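Local atomic coordinates of uncharacterized protein McrA (Streptomyces coelicolor, PDB entry 5ZMO), a protein that binds phosphorothioated DNA through its sulfur-binding domain, the part present here, and probably acts as a type IV restriction endonuclease against such modified DNA. Residues 70-73 and 74-77; 97-100 and 101-104; 118-121 and 122-126. All coordinates share one frame; numbering follows the deposited sequence.

The three contacts follow one another along the sulfur-binding domain, each local to its own element. Contact 1 is the first two turns of helix 70-83, contact 2 the hairpin of strands 97-98 and 103-104, and contact 3 the start of helix 120-128. Contacts 1 and 2 have centres about 14 Å apart and touch, with Tyr-76 and Arg-75 packing on Arg-103, and together they form part of the DNA-binding surface. Contact 3 lies on the opposite side of the chain's centre from contact 1, centre to centre about 23 Å from it and about 27 Å from contact 2. Its nearest atom is about 14 Å from the DNA; it packs on helices 28-41 and 9-14 in the helical body.

Contact 1: 70-73 and 74-77. With nucleotides of chain B.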
ATOM      1  N   GLY A  70      -5.082 -10.810   7.675  1.00 22.25           N
ATOM      2  CA  GLY A  70      -4.601  -9.496   7.266  1.00 23.46           C
ATOM      3  C   GLY A  70      -3.139  -9.241   7.534  1.00 22.12           C
ATOM      4  O   GLY A  70      -2.517  -8.438   6.780  1.00 22.27           O
ATOM      5  N   VAL A  71      -2.565  -9.898   8.571  1.00 21.20           N
ATOM      6  CA  VAL A  71      -1.166  -9.699   8.892  1.00 21.29           C
ATOM      7  C   VAL A  71      -0.323 -10.407   7.827  1.00 24.85           C
ATOM      8  O   VAL A  71       0.591  -9.848   7.177  1.00 22.27           O
ATOM      9  CB  VAL A  71      -0.861 -10.274  10.294  1.00 23.39           C
ATOM     10  CG1 VAL A  71       0.605 -10.278  10.522  1.00 25.26           C
ATOM     11  CG2 VAL A  71      -1.556  -9.436  11.354  1.00 25.91           C
ATOM     12  N   ASP A  72      -0.697 -11.672   7.661  1.00 22.69           N
ATOM     13  CA  ASP A  72      -0.087 -12.488   6.639  1.00 28.29           C
ATOM     14  C   ASP A  72      -0.240 -11.820   5.278  1.00 24.68           C
ATOM     15  O   ASP A  72       0.647 -11.928   4.462  1.00 33.55           O
ATOM     16  CB  ASP A  72      -0.717 -13.890   6.614  1.00 31.25           C
ATOM     17  CG  ASP A  72      -0.031 -14.820   5.602  1.00 35.07           C
ATOM     18  OD1 ASP A  72       1.178 -15.031   5.738  1.00 39.05           O
ATOM     19  OD2 ASP A  72      -0.745 -15.297   4.701  1.00 36.42           O
ATOM     20  N   GLY A  73      -1.352 -11.171   5.032  1.00 25.29           N
ATOM     21  CA  GLY A  73      -1.680 -10.453   3.862  1.00 23.94           C
ATOM     22  C   GLY A  73      -0.801  -9.251   3.604  1.00 27.26           C
ATOM     23  O   GLY A  73      -0.244  -9.110   2.511  1.00 23.49           O
ATOM     24  N   VAL A  74      -0.704  -8.339   4.588  1.00 24.95           N
ATOM     25  CA  VAL A  74       0.059  -7.069   4.423  1.00 26.27           C
ATOM     26  C   VAL A  74       1.558  -7.252   4.063  1.00 23.70           C
ATOM     27  O   VAL A  74       2.146  -6.371   3.374  1.00 22.33           O
ATOM     28  CB  VAL A  74       0.107  -6.105   5.655  1.00 30.77           C
ATOM     29  CG1 VAL A  74       0.394  -4.692   5.161  1.00 31.07           C
ATOM     30  CG2 VAL A  74      -1.161  -5.993   6.448  1.00 40.21           C
ATOM     31  N   ARG A  75       2.185  -8.335   4.528  1.00 20.89           N
ATOM     32  CA  ARG A  75       3.596  -8.553   4.326  1.00 22.73           C
ATOM     33  C   ARG A  75       3.900  -8.658   2.796  1.00 21.57           C
ATOM     34  O   ARG A  75       4.975  -8.195   2.370  1.00 21.81           O
ATOM     35  CB  ARG A  75       4.137  -9.732   5.113  1.00 26.03           C
ATOM     36  CG  ARG A  75       3.613 -11.053   4.690  1.00 29.96           C
ATOM     37  CD  ARG A  75       3.825 -12.063   5.786  1.00 33.16           C
ATOM     38  NE  ARG A  75       3.384 -13.365   5.339  1.00 38.53           N
ATOM     39  CZ  ARG A  75       4.159 -14.318   4.810  1.00 34.48           C
ATOM     40  NH1 ARG A  75       3.575 -15.462   4.492  1.00 34.62           N
ATOM     41  NH2 ARG A  75       5.446 -14.164   4.631  1.00 32.28           N
ATOM     42  N   TYR A  76       2.962  -9.193   2.001  1.00 20.09           N
ATOM     43  CA  TYR A  76       3.204  -9.410   0.546  1.00 21.26           C
ATOM     44  C   TYR A  76       3.428  -8.072  -0.220  1.00 20.52           C
ATOM     45  O   TYR A  76       4.491  -7.895  -0.772  1.00 20.92           O
ATOM     46  CB  TYR A  76       2.129 -10.231  -0.077  1.00 20.88           C
ATOM     47  CG  TYR A  76       2.214 -11.698   0.349  1.00 22.05           C
ATOM     48  CD1 TYR A  76       3.300 -12.476  -0.015  1.00 24.05           C
ATOM     49  CD2 TYR A  76       1.194 -12.276   1.084  1.00 24.55           C
ATOM     50  CE1 TYR A  76       3.359 -13.793   0.334  1.00 24.70           C
ATOM     51  CE2 TYR A  76       1.288 -13.572   1.551  1.00 26.80           C
ATOM     52  CZ  TYR A  76       2.358 -14.337   1.145  1.00 26.45           C
ATOM     53  OH  TYR A  76       2.453 -15.665   1.523  1.00 28.94           O
ATOM     54  N   PRO A  77       2.496  -7.109  -0.116  1.00 19.99           N
ATOM     55  CA  PRO A  77       2.682  -5.796  -0.830  1.00 19.27           C
ATOM     56  C   PRO A  77       3.739  -4.922  -0.160  1.00 18.17           C
ATOM     57  O   PRO A  77       4.356  -4.112  -0.830  1.00 21.28           O
ATOM     58  CB  PRO A  77       1.292  -5.140  -0.773  1.00 17.49           C
ATOM     59  CG  PRO A  77       0.658  -5.779   0.433  1.00 18.17           C
ATOM     60  CD  PRO A  77       1.146  -7.236   0.460  1.00 19.02           C
TER
ATOM     61  P    DC B   5      -3.708 -15.210  -1.850  1.00 31.00           P
ATOM     62  OP1  DC B   5      -5.080 -15.039  -2.363  1.00 31.29           O
ATOM     63  OP2  DC B   5      -3.319 -15.090  -0.445  1.00 28.92           O
ATOM     64  O5'  DC B   5      -3.170 -16.641  -2.309  1.00 27.14           O
ATOM     65  C5'  DC B   5      -3.397 -17.077  -3.643  1.00 27.45           C
ATOM     66  C4'  DC B   5      -3.130 -18.561  -3.726  1.00 23.29           C
ATOM     67  O4'  DC B   5      -1.725 -18.863  -3.613  1.00 24.62           O
ATOM     68  C3'  DC B   5      -3.826 -19.415  -2.668  1.00 28.48           C
ATOM     69  O3'  DC B   5      -4.214 -20.630  -3.354  1.00 29.90           O
ATOM     70  C2'  DC B   5      -2.715 -19.694  -1.659  1.00 26.29           C
ATOM     71  C1'  DC B   5      -1.457 -19.756  -2.520  1.00 24.79           C
ATOM     72  N1   DC B   5      -0.178 -19.338  -1.896  1.00 22.39           N
ATOM     73  C2   DC B   5       0.963 -20.126  -2.012  1.00 22.25           C
ATOM     74  O2   DC B   5       0.872 -21.262  -2.521  1.00 26.06           O
ATOM     75  N3   DC B   5       2.130 -19.683  -1.484  1.00 22.72           N
ATOM     76  C4   DC B   5       2.173 -18.506  -0.857  1.00 21.85           C
ATOM     77  N4   DC B   5       3.346 -18.101  -0.373  1.00 24.00           N
ATOM     78  C5   DC B   5       1.032 -17.666  -0.761  1.00 21.28           C
ATOM     79  C6   DC B   5      -0.114 -18.122  -1.268  1.00 23.08           C
TER
HETATM   80  O   HOH W   1      -0.100 -16.526   2.551  1.00 38.98           O
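Asp-72 OD1 is gripped side-on by two nitrogens of Arg-75 in a salt bridge within the first turns of helix 70-83. Arg-75 NH1 reaches Asp-72 OD1 at 2.7 Å on the syn side of the carboxylate, whereas Arg-75 NE, at 2.8 Å from the same oxygen, comes from above the carboxylate plane. The two flat groups are turned 39° apart. Arg-75 folds back over this turn because CG sits between the backbone N and the carbonyl carbon (chi1 66°), after which the chain runs extended to NE. Tyr-76 CZ lies 3.7 Å above one guanidinium face, offset toward the rim. Replacing Arg-75 by a leucine would probably leave Asp-72 OD1 without its charged mate and the carboxylate freer to turn. The other oxygen, Asp-72 OD2, accepts from a water at 2.6 Å that also bonds Tyr-76 OH, in the plane of the tyrosine ring. Tyr-76 OH in turn accepts from N4 of DC5 of chain B at 3.2 Å, so the acid stands as second shell to a base contact. The helix kinks at 76-77: Tyr-76 N bonds Gly-73 O, three residues back rather than four, and Pro-77 has no N-H to give. Val-71 and Val-74 pack on helix 50-63, Pro-77 on helix 28-41, Arg-75 on helix 106-112, and Tyr-76 on Arg-103 of strand 103-104.

Contact 2: 97-100 and 101-104. With PO4 (phosphate ion), chain E; nucleotides of chain C; nucleotides of chain B.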
ATOM      1  N   LEU A  97      15.640 -13.532   3.602  1.00 26.85           N
ATOM      2  CA  LEU A  97      14.703 -13.851   2.554  1.00 28.36           C
ATOM      3  C   LEU A  97      14.383 -15.333   2.540  1.00 31.45           C
ATOM      4  O   LEU A  97      15.206 -16.152   2.933  1.00 32.04           O
ATOM      5  CB  LEU A  97      15.266 -13.484   1.188  1.00 34.01           C
ATOM      6  CG  LEU A  97      15.667 -12.033   0.977  1.00 34.91           C
ATOM      7  CD1 LEU A  97      16.152 -11.825  -0.440  1.00 40.16           C
ATOM      8  CD2 LEU A  97      14.495 -11.134   1.279  1.00 36.77           C
ATOM      9  N   THR A  98      13.215 -15.663   2.045  1.00 29.07           N
ATOM     10  CA  THR A  98      12.803 -17.050   1.825  1.00 30.27           C
ATOM     11  C   THR A  98      12.222 -17.237   0.439  1.00 28.68           C
ATOM     12  O   THR A  98      12.008 -16.277  -0.299  1.00 28.41           O
ATOM     13  CB  THR A  98      11.843 -17.508   2.946  1.00 32.25           C
ATOM     14  OG1 THR A  98      11.519 -18.915   2.800  1.00 31.82           O
ATOM     15  CG2 THR A  98      10.562 -16.663   2.987  1.00 31.84           C
ATOM     16  N   SER A  99      12.052 -18.486   0.047  1.00 25.25           N
ATOM     17  CA  SER A  99      11.349 -18.881  -1.165  1.00 28.45           C
ATOM     18  C   SER A  99      12.070 -18.343  -2.374  1.00 29.84           C
ATOM     19  O   SER A  99      11.519 -17.601  -3.221  1.00 27.40           O
ATOM     20  CB  SER A  99       9.838 -18.569  -1.056  1.00 29.40           C
ATOM     21  OG  SER A  99       9.093 -18.958  -2.207  1.00 31.47           O
ATOM     22  N   ARG A 100      13.356 -18.723  -2.444  1.00 31.07           N
ATOM     23  CA  ARG A 100      14.238 -18.248  -3.508  1.00 34.83           C
ATOM     24  C   ARG A 100      14.251 -16.714  -3.648  1.00 32.98           C
ATOM     25  O   ARG A 100      14.169 -16.186  -4.748  1.00 33.75           O
ATOM     26  CB  ARG A 100      13.829 -18.868  -4.827  1.00 41.01           C
ATOM     27  CG  ARG A 100      13.630 -20.393  -4.722  1.00 49.36           C
ATOM     28  CD  ARG A 100      13.440 -21.003  -6.092  1.00 58.31           C
ATOM     29  NE  ARG A 100      14.660 -20.839  -6.885  1.00 61.56           N
ATOM     30  CZ  ARG A 100      15.694 -21.685  -6.914  1.00 66.86           C
ATOM     31  NH1 ARG A 100      15.687 -22.826  -6.219  1.00 69.23           N
ATOM     32  NH2 ARG A 100      16.753 -21.393  -7.673  1.00 66.78           N
ATOM     33  N   GLY A 101      14.349 -16.005  -2.545  1.00 31.63           N
ATOM     34  CA  GLY A 101      14.472 -14.540  -2.649  1.00 29.81           C
ATOM     35  C   GLY A 101      13.194 -13.807  -2.940  1.00 30.43           C
ATOM     36  O   GLY A 101      13.208 -12.592  -3.188  1.00 31.40           O
ATOM     37  N   ARG A 102      12.064 -14.491  -2.912  1.00 29.25           N
ATOM     38  CA  ARG A 102      10.821 -13.811  -3.228  1.00 29.12           C
ATOM     39  C   ARG A 102      10.443 -12.738  -2.188  1.00 27.42           C
ATOM     40  O   ARG A 102       9.839 -11.695  -2.540  1.00 27.65           O
ATOM     41  CB  ARG A 102       9.681 -14.811  -3.328  1.00 29.06           C
ATOM     42  CG  ARG A 102       9.619 -15.538  -4.632  1.00 29.32           C
ATOM     43  CD  ARG A 102       8.482 -16.474  -4.553  1.00 25.42           C
ATOM     44  NE  ARG A 102       8.243 -17.238  -5.741  1.00 27.45           N
ATOM     45  CZ  ARG A 102       8.914 -18.362  -6.067  1.00 30.70           C
ATOM     46  NH1 ARG A 102       9.966 -18.758  -5.379  1.00 29.26           N
ATOM     47  NH2 ARG A 102       8.552 -19.089  -7.126  1.00 30.63           N
ATOM     48  N   ARG A 103      10.739 -13.016  -0.918  1.00 24.82           N
ATOM     49  CA  ARG A 103      10.223 -12.175   0.209  1.00 26.24           C
ATOM     50  C   ARG A 103      11.016 -12.373   1.488  1.00 24.28           C
ATOM     51  O   ARG A 103      11.611 -13.431   1.704  1.00 23.69           O
ATOM     52  CB  ARG A 103       8.729 -12.522   0.467  1.00 25.49           C
ATOM     53  CG  ARG A 103       8.532 -13.922   1.108  1.00 26.13           C
ATOM     54  CD  ARG A 103       7.120 -14.492   1.131  1.00 29.91           C
ATOM     55  NE  ARG A 103       6.830 -15.155  -0.097  1.00 36.06           N
ATOM     56  CZ  ARG A 103       6.741 -16.450  -0.305  1.00 32.05           C
ATOM     57  NH1 ARG A 103       6.838 -17.387   0.648  1.00 32.43           N
ATOM     58  NH2 ARG A 103       6.482 -16.804  -1.513  1.00 33.89           N
ATOM     59  N   PRO A 104      11.002 -11.388   2.376  1.00 22.67           N
ATOM     60  CA  PRO A 104      11.472 -11.557   3.692  1.00 24.07           C
ATOM     61  C   PRO A 104      10.547 -12.445   4.528  1.00 24.13           C
ATOM     62  O   PRO A 104       9.317 -12.515   4.320  1.00 23.01           O
ATOM     63  CB  PRO A 104      11.447 -10.129   4.267  1.00 24.89           C
ATOM     64  CG  PRO A 104      10.370  -9.429   3.495  1.00 24.16           C
ATOM     65  CD  PRO A 104      10.393 -10.045   2.151  1.00 24.37           C
TER
HETATM   66  P   PO4 E 302      11.007 -20.733  -9.182  1.00 75.40           P
HETATM   67  O1  PO4 E 302      11.855 -19.556  -8.704  1.00 74.57           O
HETATM   68  O2  PO4 E 302      11.920 -21.898  -9.472  1.00 77.35           O
HETATM   69  O3  PO4 E 302      10.056 -21.164  -8.083  1.00 60.28           O
HETATM   70  O4  PO4 E 302      10.228 -20.353 -10.455  1.00 60.06           O
ATOM     71  P    DG C   3      12.833 -21.445   5.088  1.00 39.11           P
ATOM     72  OP1  DG C   3      13.914 -22.375   5.491  1.00 46.14           O
ATOM     73  OP2  DG C   3      13.143 -20.030   4.729  1.00 41.94           O
ATOM     74  O5'  DG C   3      12.162 -22.085   3.784  1.00 41.12           O
ATOM     75  C5'  DG C   3      11.923 -23.516   3.677  1.00 41.18           C
ATOM     76  C4'  DG C   3      11.065 -23.834   2.475  1.00 38.92           C
ATOM     77  O4'  DG C   3       9.721 -23.349   2.718  1.00 36.69           O
ATOM     78  C3'  DG C   3      11.525 -23.192   1.159  1.00 36.15           C
ATOM     79  O3'  DG C   3      11.307 -24.112   0.099  1.00 32.90           O
ATOM     80  C2'  DG C   3      10.593 -22.007   1.016  1.00 33.73           C
ATOM     81  C1'  DG C   3       9.319 -22.596   1.574  1.00 33.91           C
ATOM     82  N9   DG C   3       8.305 -21.627   1.989  1.00 30.47           N
ATOM     83  C8   DG C   3       8.479 -20.371   2.517  1.00 31.18           C
ATOM     84  N7   DG C   3       7.354 -19.756   2.762  1.00 35.08           N
ATOM     85  C5   DG C   3       6.381 -20.658   2.363  1.00 30.90           C
ATOM     86  C6   DG C   3       4.971 -20.554   2.385  1.00 31.86           C
ATOM     87  O6   DG C   3       4.273 -19.606   2.754  1.00 26.77           O
ATOM     88  N1   DG C   3       4.370 -21.696   1.872  1.00 27.33           N
ATOM     89  C2   DG C   3       5.039 -22.830   1.471  1.00 29.60           C
ATOM     90  N2   DG C   3       4.291 -23.819   0.988  1.00 28.56           N
ATOM     91  N3   DG C   3       6.353 -22.937   1.438  1.00 29.68           N
ATOM     92  C4   DG C   3       6.956 -21.823   1.895  1.00 30.98           C
ATOM     93  P    DC C   5       7.915 -27.649  -5.565  1.00 44.60           P
ATOM     94  OP1  DC C   5       7.535 -29.070  -5.863  1.00 51.27           O
ATOM     95  OP2  DC C   5       8.854 -26.937  -6.421  1.00 42.94           O
ATOM     96  O5'  DC C   5       6.506 -26.900  -5.568  1.00 35.98           O
ATOM     97  C5'  DC C   5       5.469 -27.283  -4.671  1.00 38.07           C
ATOM     98  C4'  DC C   5       4.173 -26.657  -5.118  1.00 37.92           C
ATOM     99  O4'  DC C   5       4.156 -25.254  -4.757  1.00 34.34           O
ATOM    100  C3'  DC C   5       3.918 -26.711  -6.622  1.00 31.35           C
ATOM    101  O3'  DC C   5       2.563 -27.099  -6.745  1.00 37.74           O
ATOM    102  C2'  DC C   5       4.235 -25.296  -7.098  1.00 31.73           C
ATOM    103  C1'  DC C   5       3.895 -24.429  -5.896  1.00 30.66           C
ATOM    104  N1   DC C   5       4.687 -23.205  -5.705  1.00 28.53           N
ATOM    105  C2   DC C   5       4.024 -21.996  -5.454  1.00 23.87           C
ATOM    106  O2   DC C   5       2.805 -21.931  -5.637  1.00 26.49           O
ATOM    107  N3   DC C   5       4.750 -20.905  -5.158  1.00 22.26           N
ATOM    108  C4   DC C   5       6.069 -21.003  -4.994  1.00 25.11           C
ATOM    109  N4   DC C   5       6.738 -19.908  -4.640  1.00 28.16           N
ATOM    110  C5   DC C   5       6.766 -22.228  -5.213  1.00 27.76           C
ATOM    111  C6   DC C   5       6.038 -23.296  -5.529  1.00 25.53           C
TER
ATOM    112  P    DG B   3       6.875  -9.874  -6.982  1.00 28.61           P
ATOM    113  OP1  DG B   3       7.096  -8.684  -7.821  1.00 33.64           O
ATOM    114  OP2  DG B   3       7.808 -10.210  -5.907  1.00 34.71           O
ATOM    115  O5'  DG B   3       5.390  -9.737  -6.444  1.00 27.66           O
ATOM    116  C5'  DG B   3       4.253  -9.483  -7.334  1.00 25.93           C
ATOM    117  C4'  DG B   3       3.096 -10.360  -6.904  1.00 25.14           C
ATOM    118  O4'  DG B   3       3.362 -11.740  -7.269  1.00 23.11           O
ATOM    119  C3'  DG B   3       2.855 -10.400  -5.386  1.00 23.84           C
ATOM    120  O3'  DG B   3       1.471 -10.691  -5.179  1.00 26.18           O
ATOM    121  C2'  DG B   3       3.604 -11.647  -4.954  1.00 24.04           C
ATOM    122  C1'  DG B   3       3.265 -12.573  -6.097  1.00 22.15           C
ATOM    123  N9   DG B   3       4.159 -13.717  -6.280  1.00 20.76           N
ATOM    124  C8   DG B   3       5.504 -13.783  -6.023  1.00 21.43           C
ATOM    125  N7   DG B   3       6.031 -14.938  -6.357  1.00 26.28           N
ATOM    126  C5   DG B   3       4.970 -15.666  -6.871  1.00 20.39           C
ATOM    127  C6   DG B   3       4.922 -17.006  -7.356  1.00 23.03           C
ATOM    128  O6   DG B   3       5.855 -17.804  -7.491  1.00 25.70           O
ATOM    129  N1   DG B   3       3.644 -17.351  -7.777  1.00 22.00           N
ATOM    130  C2   DG B   3       2.534 -16.540  -7.678  1.00 21.28           C
ATOM    131  N2   DG B   3       1.388 -17.033  -8.171  1.00 25.39           N
ATOM    132  N3   DG B   3       2.571 -15.290  -7.242  1.00 21.07           N
ATOM    133  C4   DG B   3       3.808 -14.931  -6.839  1.00 21.42           C
TER
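Arg-102, held by Ser-99 O, presents its guanidinium to the major-groove edge of a guanine. Arg-102 NE and NH2 both donate to O6 of DG3 of chain B, NH2 at 3.0 Å, and NE adds a weak bond to N7 of that base. Arg-102 NH2 also bonds O3 of a phosphate ion at 2.7 Å, nearly straight at 167°; the ion probably came from the crystallisation liquor. Over the centre of one guanidinium face lies N4 of DC5 of chain C, 3.0 Å above the plane. Across Ser-99, the Arg-103 guanidinium has N7 of DG3 of chain C at its edge and Ser-99 CB over a face, while Arg-103 NH2 bonds O6 of a modified base and Ser-99 OG bonds N7 of a modified base. Thr-98 OG1, anti to the backbone N (chi1 -175°), donates to the DG3 phosphate oxygen OP2 of chain C at 2.8 Å.

Behind this shell, Ser-99 O fixes the rotation of Arg-102 by accepting from both ends of the residue: Arg-102 NH1 at 2.9 Å and Arg-102 N from the opposite face of the carbonyl plane. A type I' turn, Ser-99 to Arg-102, closes the hairpin, and the backbone of Gly-101 would jam any CB against Arg-100 O. Opposite Thr-98 stands a classic beta bulge of Arg-102 and Arg-103; Thr-98 N bonds Arg-103 O at 2.8 Å, and Thr-98 CG2 packs against Arg-103 CG. Leu-97 CD1 rests on Gly-101 CA, and Leu-97 and Pro-104 pack on Trp-79 of helix 70-83.

Arg-102 thus meets N7 and O6 of the guanine DG3 of chain B, and Ser-99 and Arg-103 bond N7 and O6 of modified bases, consistent with direct reading of base identity, while Thr-98 adds a hold on the backbone.

Contact 3: 118-121 and 122-126; sequences LRED and DYNLL
The guanidinium of Arg-119 and the carboxylate of Asp-122 lie in planes only 18° apart, and the carboxylates of Asp-121 and Asp-122 run side by side, pointing the same way. Together the three residues form a salt-bridge network at the start of helix 120-128, with Arg-119 at the N-cap. The arginine favours the nearer acid: Arg-119 NH2 is 2.6 Å from Asp-121 OD1 and makes a weaker bond, 3.2 Å, to Asp-122 OD2. A chi1 of 57° tucks the Asp-121 carboxylate back over its own backbone, which also brings OD1 close to Asp-122 N in a weak bond. The two acids approach to 3.5 Å between their OD1 atoms, a repulsion that the arginine probably offsets, as does the positive end of the helix. Asp-122 OD2 has a further salt bridge to Arg-12.

A water bridges Asp-122 OD2 to the N-cap backbone: it donates to Asp-122 OD2 at 2.6 Å and accepts from Arg-119 N. The first helical bond follows, Tyr-123 N to Arg-119 O, almost straight at 175°. Tyr-123 packs on Ala-40 of helix 28-41, and its hydroxyl bonds Ala-44 O.

On the inner side Leu-118 and Leu-126 join the new helix to helix 28-41, touching Ala-36 and Ile-37 respectively, and Leu-126 also meets Phe-9 of helix 9-14. These two leucines cross at about a right angle, with Leu-118 CD1 only 3.5 Å from Leu-126 CD2, tighter than a usual carbon-carbon contact.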
ATOM      1  N   LEU A 118       6.239   5.343   0.832  1.00 21.67           N
ATOM      2  CA  LEU A 118       6.332   5.855  -0.537  1.00 23.28           C
ATOM      3  C   LEU A 118       7.748   6.446  -0.768  1.00 23.89           C
ATOM      4  O   LEU A 118       8.416   6.856   0.171  1.00 23.17           O
ATOM      5  CB  LEU A 118       5.291   6.967  -0.772  1.00 23.93           C
ATOM      6  CG  LEU A 118       3.845   6.453  -0.696  1.00 24.79           C
ATOM      7  CD1 LEU A 118       2.903   7.651  -0.676  1.00 27.18           C
ATOM      8  CD2 LEU A 118       3.433   5.531  -1.803  1.00 25.95           C
ATOM      9  N   ARG A 119       8.154   6.448  -2.018  1.00 23.55           N
ATOM     10  CA  ARG A 119       9.318   7.244  -2.460  1.00 26.63           C
ATOM     11  C   ARG A 119       9.161   8.746  -2.096  1.00 26.48           C
ATOM     12  O   ARG A 119       8.045   9.252  -2.056  1.00 25.84           O
ATOM     13  CB  ARG A 119       9.486   7.101  -3.925  1.00 28.45           C
ATOM     14  CG  ARG A 119      10.050   5.751  -4.347  1.00 33.57           C
ATOM     15  CD  ARG A 119       9.457   5.290  -5.648  1.00 40.97           C
ATOM     16  NE  ARG A 119      10.226   5.519  -6.866  1.00 52.93           N
ATOM     17  CZ  ARG A 119      10.174   6.596  -7.654  1.00 55.81           C
ATOM     18  NH1 ARG A 119      10.915   6.622  -8.748  1.00 64.38           N
ATOM     19  NH2 ARG A 119       9.442   7.663  -7.365  1.00 51.40           N
ATOM     20  N   GLU A 120      10.269   9.435  -1.848  1.00 26.82           N
ATOM     21  CA  GLU A 120      10.189  10.847  -1.404  1.00 27.81           C
ATOM     22  C   GLU A 120       9.497  11.728  -2.438  1.00 25.09           C
ATOM     23  O   GLU A 120       8.658  12.590  -2.077  1.00 25.12           O
ATOM     24  CB  GLU A 120      11.565  11.466  -1.015  1.00 30.63           C
ATOM     25  CG  GLU A 120      11.402  12.868  -0.412  1.00 33.63           C
ATOM     26  CD  GLU A 120      12.698  13.624  -0.129  1.00 42.87           C
ATOM     27  OE1 GLU A 120      13.743  12.945   0.098  1.00 40.10           O
ATOM     28  OE2 GLU A 120      12.648  14.903  -0.147  1.00 37.63           O
ATOM     29  N   ASP A 121       9.881  11.578  -3.685  1.00 29.25           N
ATOM     30  CA  ASP A 121       9.285  12.394  -4.768  1.00 31.20           C
ATOM     31  C   ASP A 121       7.776  12.182  -4.880  1.00 31.17           C
ATOM     32  O   ASP A 121       7.008  13.114  -5.002  1.00 24.30           O
ATOM     33  CB  ASP A 121       9.989  12.149  -6.099  1.00 33.79           C
ATOM     34  CG  ASP A 121      10.005  10.667  -6.562  1.00 43.78           C
ATOM     35  OD1 ASP A 121       9.530   9.752  -5.855  1.00 47.28           O
ATOM     36  OD2 ASP A 121      10.493  10.412  -7.695  1.00 50.54           O
ATOM     37  N   ASP A 122       7.334  10.939  -4.751  1.00 25.42           N
ATOM     38  CA  ASP A 122       5.887  10.650  -4.739  1.00 23.34           C
ATOM     39  C   ASP A 122       5.175  11.227  -3.529  1.00 22.96           C
ATOM     40  O   ASP A 122       4.096  11.813  -3.680  1.00 22.69           O
ATOM     41  CB  ASP A 122       5.640   9.148  -4.881  1.00 25.54           C
ATOM     42  CG  ASP A 122       6.227   8.580  -6.119  1.00 31.43           C
ATOM     43  OD1 ASP A 122       6.269   9.309  -7.161  1.00 32.61           O
ATOM     44  OD2 ASP A 122       6.539   7.328  -6.132  1.00 29.88           O
ATOM     45  N   TYR A 123       5.708  10.994  -2.329  1.00 20.91           N
ATOM     46  CA  TYR A 123       5.133  11.527  -1.120  1.00 24.59           C
ATOM     47  C   TYR A 123       5.038  13.068  -1.223  1.00 23.72           C
ATOM     48  O   TYR A 123       3.987  13.673  -0.859  1.00 25.40           O
ATOM     49  CB  TYR A 123       5.999  11.142   0.082  1.00 26.40           C
ATOM     50  CG  TYR A 123       5.571  11.678   1.406  1.00 26.17           C
ATOM     51  CD1 TYR A 123       4.687  10.996   2.185  1.00 26.11           C
ATOM     52  CD2 TYR A 123       6.107  12.850   1.919  1.00 29.42           C
ATOM     53  CE1 TYR A 123       4.298  11.435   3.464  1.00 25.19           C
ATOM     54  CE2 TYR A 123       5.679  13.357   3.143  1.00 31.33           C
ATOM     55  CZ  TYR A 123       4.783  12.648   3.935  1.00 32.26           C
ATOM     56  OH  TYR A 123       4.322  13.088   5.198  1.00 34.51           O
ATOM     57  N   ASN A 124       6.147  13.687  -1.627  1.00 23.82           N
ATOM     58  CA  ASN A 124       6.120  15.186  -1.789  1.00 25.59           C
ATOM     59  C   ASN A 124       5.077  15.627  -2.811  1.00 25.43           C
ATOM     60  O   ASN A 124       4.434  16.666  -2.587  1.00 25.91           O
ATOM     61  CB  ASN A 124       7.459  15.816  -2.084  1.00 25.50           C
ATOM     62  CG  ASN A 124       8.477  15.616  -0.966  1.00 26.48           C
ATOM     63  OD1 ASN A 124       9.689  15.577  -1.229  1.00 32.43           O
ATOM     64  ND2 ASN A 124       8.009  15.435   0.235  1.00 26.46           N
ATOM     65  N   LEU A 125       4.910  14.904  -3.934  1.00 27.20           N
ATOM     66  CA  LEU A 125       3.852  15.234  -4.907  1.00 26.73           C
ATOM     67  C   LEU A 125       2.443  15.171  -4.278  1.00 27.60           C
ATOM     68  O   LEU A 125       1.629  16.081  -4.446  1.00 25.06           O
ATOM     69  CB  LEU A 125       3.915  14.311  -6.143  1.00 26.64           C
ATOM     70  CG  LEU A 125       2.743  14.334  -7.102  1.00 27.33           C
ATOM     71  CD1 LEU A 125       2.670  15.681  -7.781  1.00 29.67           C
ATOM     72  CD2 LEU A 125       2.865  13.241  -8.124  1.00 31.17           C
ATOM     73  N   LEU A 126       2.134  14.050  -3.573  1.00 22.93           N
ATOM     74  CA  LEU A 126       0.874  13.898  -2.895  1.00 24.20           C
ATOM     75  C   LEU A 126       0.549  15.039  -1.929  1.00 26.24           C
ATOM     76  O   LEU A 126      -0.596  15.445  -1.823  1.00 25.41           O
ATOM     77  CB  LEU A 126       0.801  12.535  -2.138  1.00 27.12           C
ATOM     78  CG  LEU A 126       0.457  11.316  -2.986  1.00 32.41           C
ATOM     79  CD1 LEU A 126       0.743  11.360  -4.452  1.00 34.00           C
ATOM     80  CD2 LEU A 126       0.964  10.019  -2.366  1.00 32.63           C
TER
HETATM   81  O   HOH W   2       6.175   5.895  -4.027  1.00 27.13           O